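Local coordinates for protein multicopper oxidase (Uncultured bacterium, PDB 4E9X) that probably oxidises substrates at a mononuclear copper and passes the electrons to a copper cluster where dioxygen is reduced, as multicopper oxidases do, at residues Val47-Asn52 with Tyr89-Lys94; Ile59-Val64 with Leu101-His106. All blocks are in the same frame, centred on the assembly; numbering follows the deposited sequence.

Contact 1 (Val47-Asn52 with Tyr89-Lys94); sequences VNVTNN and YTYKFK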
loop_
_atom_site.group_PDB
_atom_site.type_symbol
_atom_site.label_atom_id
_atom_site.label_comp_id
_atom_site.label_asym_id
_atom_site.label_seq_id
_atom_site.Cartn_x
_atom_site.Cartn_y
_atom_site.Cartn_z
ATOM N N VAL A 47 3.542 -9.210 -32.478
ATOM C CA VAL A 47 2.362 -9.918 -31.977
ATOM C C VAL A 47 1.168 -9.523 -32.858
ATOM O O VAL A 47 0.776 -8.330 -32.922
ATOM C CB VAL A 47 2.081 -9.566 -30.512
ATOM C CG1 VAL A 47 0.869 -10.400 -30.056
ATOM C CG2 VAL A 47 3.243 -9.911 -29.598
ATOM N N ASN A 48 0.575 -10.523 -33.545
ATOM C CA ASN A 48 -0.590 -10.291 -34.387
ATOM C C ASN A 48 -1.822 -10.674 -33.564
ATOM O O ASN A 48 -1.911 -11.854 -33.171
ATOM C CB ASN A 48 -0.540 -11.133 -35.668
ATOM C CG ASN A 48 0.775 -10.964 -36.431
ATOM O OD1 ASN A 48 1.087 -9.847 -36.813
ATOM N ND2 ASN A 48 1.517 -12.048 -36.637
ATOM N N VAL A 49 -2.681 -9.719 -33.299
ATOM C CA VAL A 49 -3.802 -9.927 -32.398
ATOM C C VAL A 49 -5.125 -9.967 -33.188
ATOM O O VAL A 49 -5.385 -9.000 -33.926
ATOM C CB VAL A 49 -3.859 -8.784 -31.367
ATOM C CG1 VAL A 49 -5.039 -9.006 -30.441
ATOM C CG2 VAL A 49 -2.563 -8.626 -30.585
ATOM N N THR A 50 -5.920 -11.009 -33.014
ATOM C CA THR A 50 -7.283 -11.046 -33.560
ATOM C C THR A 50 -8.329 -11.038 -32.453
ATOM O O THR A 50 -8.305 -11.846 -31.531
ATOM C CB THR A 50 -7.477 -12.276 -34.442
ATOM O OG1 THR A 50 -6.542 -12.095 -35.531
ATOM C CG2 THR A 50 -8.886 -12.342 -35.007
ATOM N N ASN A 51 -9.230 -10.082 -32.575
ATOM C CA ASN A 51 -10.283 -9.935 -31.562
ATOM C C ASN A 51 -11.502 -10.784 -31.927
ATOM O O ASN A 51 -12.302 -10.363 -32.786
ATOM C CB ASN A 51 -10.662 -8.440 -31.505
ATOM C CG ASN A 51 -11.735 -8.145 -30.471
ATOM O OD1 ASN A 51 -12.211 -9.094 -29.818
ATOM N ND2 ASN A 51 -12.067 -6.881 -30.304
ATOM N N ASN A 52 -11.694 -11.941 -31.298
ATOM C CA ASN A 52 -12.831 -12.806 -31.502
ATOM C C ASN A 52 -13.911 -12.571 -30.471
ATOM O O ASN A 52 -14.683 -13.499 -30.212
ATOM C CB ASN A 52 -12.440 -14.279 -31.572
ATOM C CG ASN A 52 -11.576 -14.570 -32.805
ATOM O OD1 ASN A 52 -11.809 -14.014 -33.848
ATOM N ND2 ASN A 52 -10.552 -15.405 -32.644
ATOM N N TYR A 89 -4.913 -6.541 -35.413
ATOM C CA TYR A 89 -3.930 -5.479 -35.256
ATOM C C TYR A 89 -2.570 -6.069 -34.919
ATOM O O TYR A 89 -2.509 -7.050 -34.170
ATOM C CB TYR A 89 -4.399 -4.530 -34.136
ATOM C CG TYR A 89 -3.613 -3.255 -34.000
ATOM C CD1 TYR A 89 -3.965 -2.119 -34.691
ATOM C CD2 TYR A 89 -2.517 -3.150 -33.160
ATOM C CE1 TYR A 89 -3.235 -0.951 -34.545
ATOM C CE2 TYR A 89 -1.788 -1.982 -33.021
ATOM C CZ TYR A 89 -2.146 -0.843 -33.726
ATOM O OH TYR A 89 -1.426 0.350 -33.598
ATOM N N THR A 90 -1.515 -5.480 -35.431
ATOM C CA THR A 90 -0.155 -5.990 -35.166
ATOM C C THR A 90 0.674 -4.985 -34.363
ATOM O O THR A 90 0.803 -3.801 -34.715
ATOM C CB THR A 90 0.555 -6.298 -36.494
ATOM O OG1 THR A 90 -0.136 -7.377 -37.163
ATOM C CG2 THR A 90 2.006 -6.705 -36.243
ATOM N N TYR A 91 1.206 -5.530 -33.270
ATOM C CA TYR A 91 2.150 -4.818 -32.404
ATOM C C TYR A 91 3.583 -5.199 -32.785
ATOM O O TYR A 91 3.788 -6.404 -32.955
ATOM C CB TYR A 91 1.919 -5.162 -30.919
ATOM C CG TYR A 91 0.536 -4.656 -30.502
ATOM C CD1 TYR A 91 0.385 -3.327 -30.141
ATOM C CD2 TYR A 91 -0.601 -5.478 -30.511
ATOM C CE1 TYR A 91 -0.831 -2.771 -29.741
ATOM C CE2 TYR A 91 -1.831 -4.962 -30.142
ATOM C CZ TYR A 91 -1.933 -3.623 -29.770
ATOM O OH TYR A 91 -3.156 -3.112 -29.427
ATOM N N LYS A 92 4.495 -4.233 -32.847
ATOM C CA LYS A 92 5.915 -4.535 -32.992
ATOM C C LYS A 92 6.753 -3.676 -32.036
ATOM O O LYS A 92 6.576 -2.451 -31.962
ATOM C CB LYS A 92 6.368 -4.238 -34.439
ATOM C CG LYS A 92 5.573 -4.985 -35.476
ATOM C CD LYS A 92 6.226 -4.802 -36.852
ATOM C CE LYS A 92 5.587 -5.761 -37.875
ATOM N NZ LYS A 92 6.206 -5.704 -39.213
ATOM N N PHE A 93 7.642 -4.343 -31.276
ATOM C CA PHE A 93 8.519 -3.614 -30.364
ATOM C C PHE A 93 9.787 -4.393 -30.171
ATOM O O PHE A 93 9.774 -5.621 -30.342
ATOM C CB PHE A 93 7.841 -3.304 -29.016
ATOM C CG PHE A 93 7.305 -4.533 -28.304
ATOM C CD1 PHE A 93 8.105 -5.262 -27.427
ATOM C CD2 PHE A 93 6.007 -4.935 -28.536
ATOM C CE1 PHE A 93 7.567 -6.385 -26.813
ATOM C CE2 PHE A 93 5.473 -6.040 -27.916
ATOM C CZ PHE A 93 6.260 -6.789 -27.036
ATOM N N LYS A 94 10.861 -3.712 -29.800
ATOM C CA LYS A 94 12.060 -4.402 -29.379
ATOM C C LYS A 94 12.007 -4.539 -27.867
ATOM O O LYS A 94 11.674 -3.625 -27.122
ATOM C CB LYS A 94 13.340 -3.636 -29.765
ATOM C CG LYS A 94 14.687 -4.268 -29.395
ATOM C CD LYS A 94 15.825 -3.411 -29.884
ATOM C CE LYS A 94 15.999 -3.537 -31.381
ATOM N NZ LYS A 94 16.689 -4.825 -31.728
#
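Val47, Val49 and Tyr91 give up most of the surface buried where residues 47-52 run antiparallel to 89-94, and all three lie on the same face of this cupredoxin-type beta sheet. Val47 and Tyr91 form a hydrogen-bonded pair: Val47 N reaches Tyr91 O at 2.9 Å, and Tyr91 N returns the bond to Val47 O. Val49 pairs likewise with Tyr89, its N lying 2.8 Å from Tyr89 O. CG2 of Val49, set beside its backbone N (chi1 179°), meets the edge of the Tyr91 ring in its plane, 3.7 Å from Tyr91 CD2. One face of that ring takes CD2 of Tyr89, offset toward the rim. The Tyr91 hydroxyl looks beyond the pair, to Gln80. On the opposite face of the sheet from the valines, Asn48 and Thr90 lie side by side, and Thr90 OG1 donates to Asn48 OD1 over 2.8 Å, in the amide plane on a lone pair. Asn48 ND2 turns to Asp7 and Glu5 of strand 3-18, the parallel neighbour of 44-51. Backbone bonds and apolar packing thus hold the valine face, while the Asn48 amide, through its oxygen and nitrogen, ties strand 44-51 to both neighbours.

Contact 2 (Ile59-Val64 with Leu101-His106); sequences IHWHGV and LWYHCH. With CU (copper (II) ion), chain K; CU (copper (II) ion), chain E; CU (copper (II) ion), chain J; CU (copper (II) ion), chain D.
The His62 ring lies between a copper ion and an indole: over one face, toward the rim, sits the copper bound by His60, and over the opposite face Trp102 NE1 comes within 3.2 Å of His62 CG. In the ring plane, at its edge, is His104 NE2, which shares a second copper with His62 ND1. Here two His-X-His motifs of a multicopper oxidase meet: His60-Trp61-His62 on strand 60-62, and His104-Cys105-His106 from the end of antiparallel strand 101-104 into the loop after it. In two offset edge-to-face pairs, His60 turns its edge to the face of His104 and His106 its edge to the face of His60. Across the strands His60 N bonds His104 O at 2.9 Å. On the opposite face of the sheet Trp61 CE3 packs 3.4 Å from Tyr103 CB. His254 of the second subunit joins His62 and His104 on their copper, across the subunit interface. Cys105 SG binds the mononuclear (type 1) copper, with His57, His112 and Met118 completing the site. Chi1 of 56° places the His104 ring so that ND1 donates nearly straight (173°) to Cys105 O, from above the carbonyl plane. His104 NE2 holds its copper at 2.0 Å.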
loop_
_atom_site.group_PDB
_atom_site.type_symbol
_atom_site.label_atom_id
_atom_site.label_comp_id
_atom_site.label_asym_id
_atom_site.label_seq_id
_atom_site.Cartn_x
_atom_site.Cartn_y
_atom_site.Cartn_z
ATOM N N ILE A 59 -3.905 -4.230 -26.769
ATOM C CA ILE A 59 -2.945 -4.780 -25.801
ATOM C C ILE A 59 -1.887 -3.712 -25.555
ATOM O O ILE A 59 -1.225 -3.275 -26.496
ATOM C CB ILE A 59 -2.290 -6.071 -26.273
ATOM C CG1 ILE A 59 -3.306 -7.147 -26.705
ATOM C CG2 ILE A 59 -1.388 -6.617 -25.134
ATOM C CD1 ILE A 59 -2.597 -8.488 -27.036
ATOM N N HIS A 60 -1.736 -3.346 -24.284
ATOM C CA HIS A 60 -0.618 -2.565 -23.797
ATOM C C HIS A 60 0.437 -3.476 -23.171
ATOM O O HIS A 60 0.149 -4.449 -22.452
ATOM C CB HIS A 60 -1.114 -1.548 -22.759
ATOM C CG HIS A 60 0.020 -0.924 -21.994
ATOM N ND1 HIS A 60 1.014 -0.161 -22.575
ATOM C CD2 HIS A 60 0.288 -0.947 -20.657
ATOM C CE1 HIS A 60 1.874 0.208 -21.633
ATOM N NE2 HIS A 60 1.440 -0.233 -20.450
ATOM N N TRP A 61 1.694 -3.180 -23.431
ATOM C CA TRP A 61 2.861 -3.981 -23.028
ATOM C C TRP A 61 3.515 -3.241 -21.883
ATOM O O TRP A 61 4.278 -2.296 -22.073
ATOM C CB TRP A 61 3.813 -4.205 -24.238
ATOM C CG TRP A 61 2.965 -4.708 -25.386
ATOM C CD1 TRP A 61 2.407 -3.935 -26.352
ATOM C CD2 TRP A 61 2.568 -6.062 -25.697
ATOM N NE1 TRP A 61 1.684 -4.719 -27.238
ATOM C CE2 TRP A 61 1.756 -6.036 -26.876
ATOM C CE3 TRP A 61 2.832 -7.291 -25.074
ATOM C CZ2 TRP A 61 1.201 -7.197 -27.445
ATOM C CZ3 TRP A 61 2.261 -8.423 -25.662
ATOM C CH2 TRP A 61 1.469 -8.418 -26.812
ATOM N N HIS A 62 3.140 -3.596 -20.655
ATOM C CA HIS A 62 3.485 -2.839 -19.465
ATOM C C HIS A 62 4.927 -3.109 -19.124
ATOM O O HIS A 62 5.301 -4.190 -18.716
ATOM C CB HIS A 62 2.490 -3.205 -18.357
ATOM C CG HIS A 62 2.731 -2.423 -17.078
ATOM N ND1 HIS A 62 1.670 -1.832 -16.398
ATOM C CD2 HIS A 62 3.848 -2.162 -16.318
ATOM C CE1 HIS A 62 2.171 -1.266 -15.295
ATOM N NE2 HIS A 62 3.497 -1.446 -15.271
ATOM N N GLY A 63 5.687 -2.015 -19.144
ATOM C CA GLY A 63 7.108 -2.035 -18.868
ATOM C C GLY A 63 7.959 -1.969 -20.133
ATOM O O GLY A 63 9.157 -1.637 -20.030
ATOM N N VAL A 64 7.318 -2.215 -21.287
ATOM C CA VAL A 64 8.045 -2.097 -22.555
ATOM C C VAL A 64 8.163 -0.648 -22.902
ATOM O O VAL A 64 7.170 0.103 -22.929
ATOM C CB VAL A 64 7.260 -2.858 -23.668
ATOM C CG1 VAL A 64 7.837 -2.624 -25.051
ATOM C CG2 VAL A 64 7.262 -4.364 -23.334
ATOM N N LEU A 101 7.874 -8.306 -16.985
ATOM C CA LEU A 101 6.900 -7.363 -17.536
ATOM C C LEU A 101 5.554 -8.055 -17.659
ATOM O O LEU A 101 5.398 -9.239 -17.271
ATOM C CB LEU A 101 7.360 -6.865 -18.928
ATOM C CG LEU A 101 8.847 -6.489 -19.010
ATOM C CD1 LEU A 101 9.163 -5.910 -20.394
ATOM C CD2 LEU A 101 9.269 -5.513 -17.950
ATOM N N TRP A 102 4.553 -7.358 -18.185
ATOM C CA TRP A 102 3.250 -8.019 -18.391
ATOM C C TRP A 102 2.501 -7.279 -19.477
ATOM O O TRP A 102 2.966 -6.260 -19.957
ATOM C CB TRP A 102 2.472 -8.111 -17.109
ATOM C CG TRP A 102 2.025 -6.871 -16.381
ATOM C CD1 TRP A 102 2.792 -5.837 -15.948
ATOM C CD2 TRP A 102 0.672 -6.597 -15.983
ATOM N NE1 TRP A 102 1.970 -4.913 -15.297
ATOM C CE2 TRP A 102 0.677 -5.354 -15.309
ATOM C CE3 TRP A 102 -0.561 -7.272 -16.114
ATOM C CZ2 TRP A 102 -0.502 -4.800 -14.797
ATOM C CZ3 TRP A 102 -1.721 -6.721 -15.609
ATOM C CH2 TRP A 102 -1.690 -5.471 -14.947
ATOM N N TYR A 103 1.359 -7.810 -19.858
ATOM C CA TYR A 103 0.616 -7.192 -20.950
ATOM C C TYR A 103 -0.854 -7.253 -20.524
ATOM O O TYR A 103 -1.277 -8.171 -19.792
ATOM C CB TYR A 103 0.908 -7.837 -22.336
ATOM C CG TYR A 103 0.473 -9.298 -22.387
ATOM C CD1 TYR A 103 -0.820 -9.664 -22.753
ATOM C CD2 TYR A 103 1.374 -10.307 -22.060
ATOM C CE1 TYR A 103 -1.210 -11.001 -22.794
ATOM C CE2 TYR A 103 1.006 -11.667 -22.083
ATOM C CZ TYR A 103 -0.269 -11.976 -22.442
ATOM O OH TYR A 103 -0.706 -13.298 -22.485
ATOM N N HIS A 104 -1.668 -6.308 -20.996
ATOM C CA HIS A 104 -3.065 -6.287 -20.595
ATOM C C HIS A 104 -3.866 -5.379 -21.525
ATOM O O HIS A 104 -3.270 -4.477 -22.145
ATOM C CB HIS A 104 -3.248 -5.805 -19.144
ATOM C CG HIS A 104 -2.694 -4.460 -18.763
ATOM N ND1 HIS A 104 -3.305 -3.268 -19.043
ATOM C CD2 HIS A 104 -1.553 -4.148 -18.102
ATOM C CE1 HIS A 104 -2.548 -2.264 -18.559
ATOM N NE2 HIS A 104 -1.485 -2.768 -17.964
ATOM N N CYS A 105 -5.171 -5.568 -21.567
ATOM C CA CYS A 105 -5.979 -4.627 -22.368
ATOM C C CYS A 105 -5.850 -3.231 -21.788
ATOM O O CYS A 105 -5.654 -3.054 -20.590
ATOM C CB CYS A 105 -7.438 -5.121 -22.328
ATOM S SG CYS A 105 -8.495 -4.161 -23.442
ATOM N N HIS A 106 -6.029 -2.215 -22.637
ATOM C CA HIS A 106 -6.086 -0.843 -22.159
ATOM C C HIS A 106 -7.363 -0.109 -22.582
ATOM O O HIS A 106 -7.410 1.121 -22.558
ATOM C CB HIS A 106 -4.825 -0.070 -22.601
ATOM C CG HIS A 106 -4.268 0.832 -21.549
ATOM N ND1 HIS A 106 -4.921 1.975 -21.154
ATOM C CD2 HIS A 106 -3.122 0.783 -20.827
ATOM C CE1 HIS A 106 -4.209 2.568 -20.220
ATOM N NE2 HIS A 106 -3.105 1.883 -19.995
HETATM CU CU CU K . 2.036 0.576 -18.885
HETATM CU CU CU E . -0.209 -1.855 -16.772
HETATM CU CU CU J . -1.597 2.395 -18.685
HETATM CU CU CU D . -10.454 -5.191 -23.377
#

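Overall arrangement
Contacts 1 and 2 belong to two sheets of one cupredoxin domain, their centres about 12 Å apart and their segments alternating along the chain. Tyr91 and Val49 of contact 1 meet contact 2 directly: Tyr91 OH lies 3.0 Å from Ile59 N, a probable hydrogen bond, Tyr91 CG is 3.5 Å from Trp61 NE1, and Val49 CG2 is 3.6 Å from Ile59 CD1. Phe93 adds packing against Val64. Contact 2 carries the copper ligands, whereas contact 1 binds none; the Val49 side chain is about 10 Å from a copper ion. The first sheet thus backs the face of the metal-bearing sheet that points away from the copper-binding histidines and the oxygen molecule beside His60.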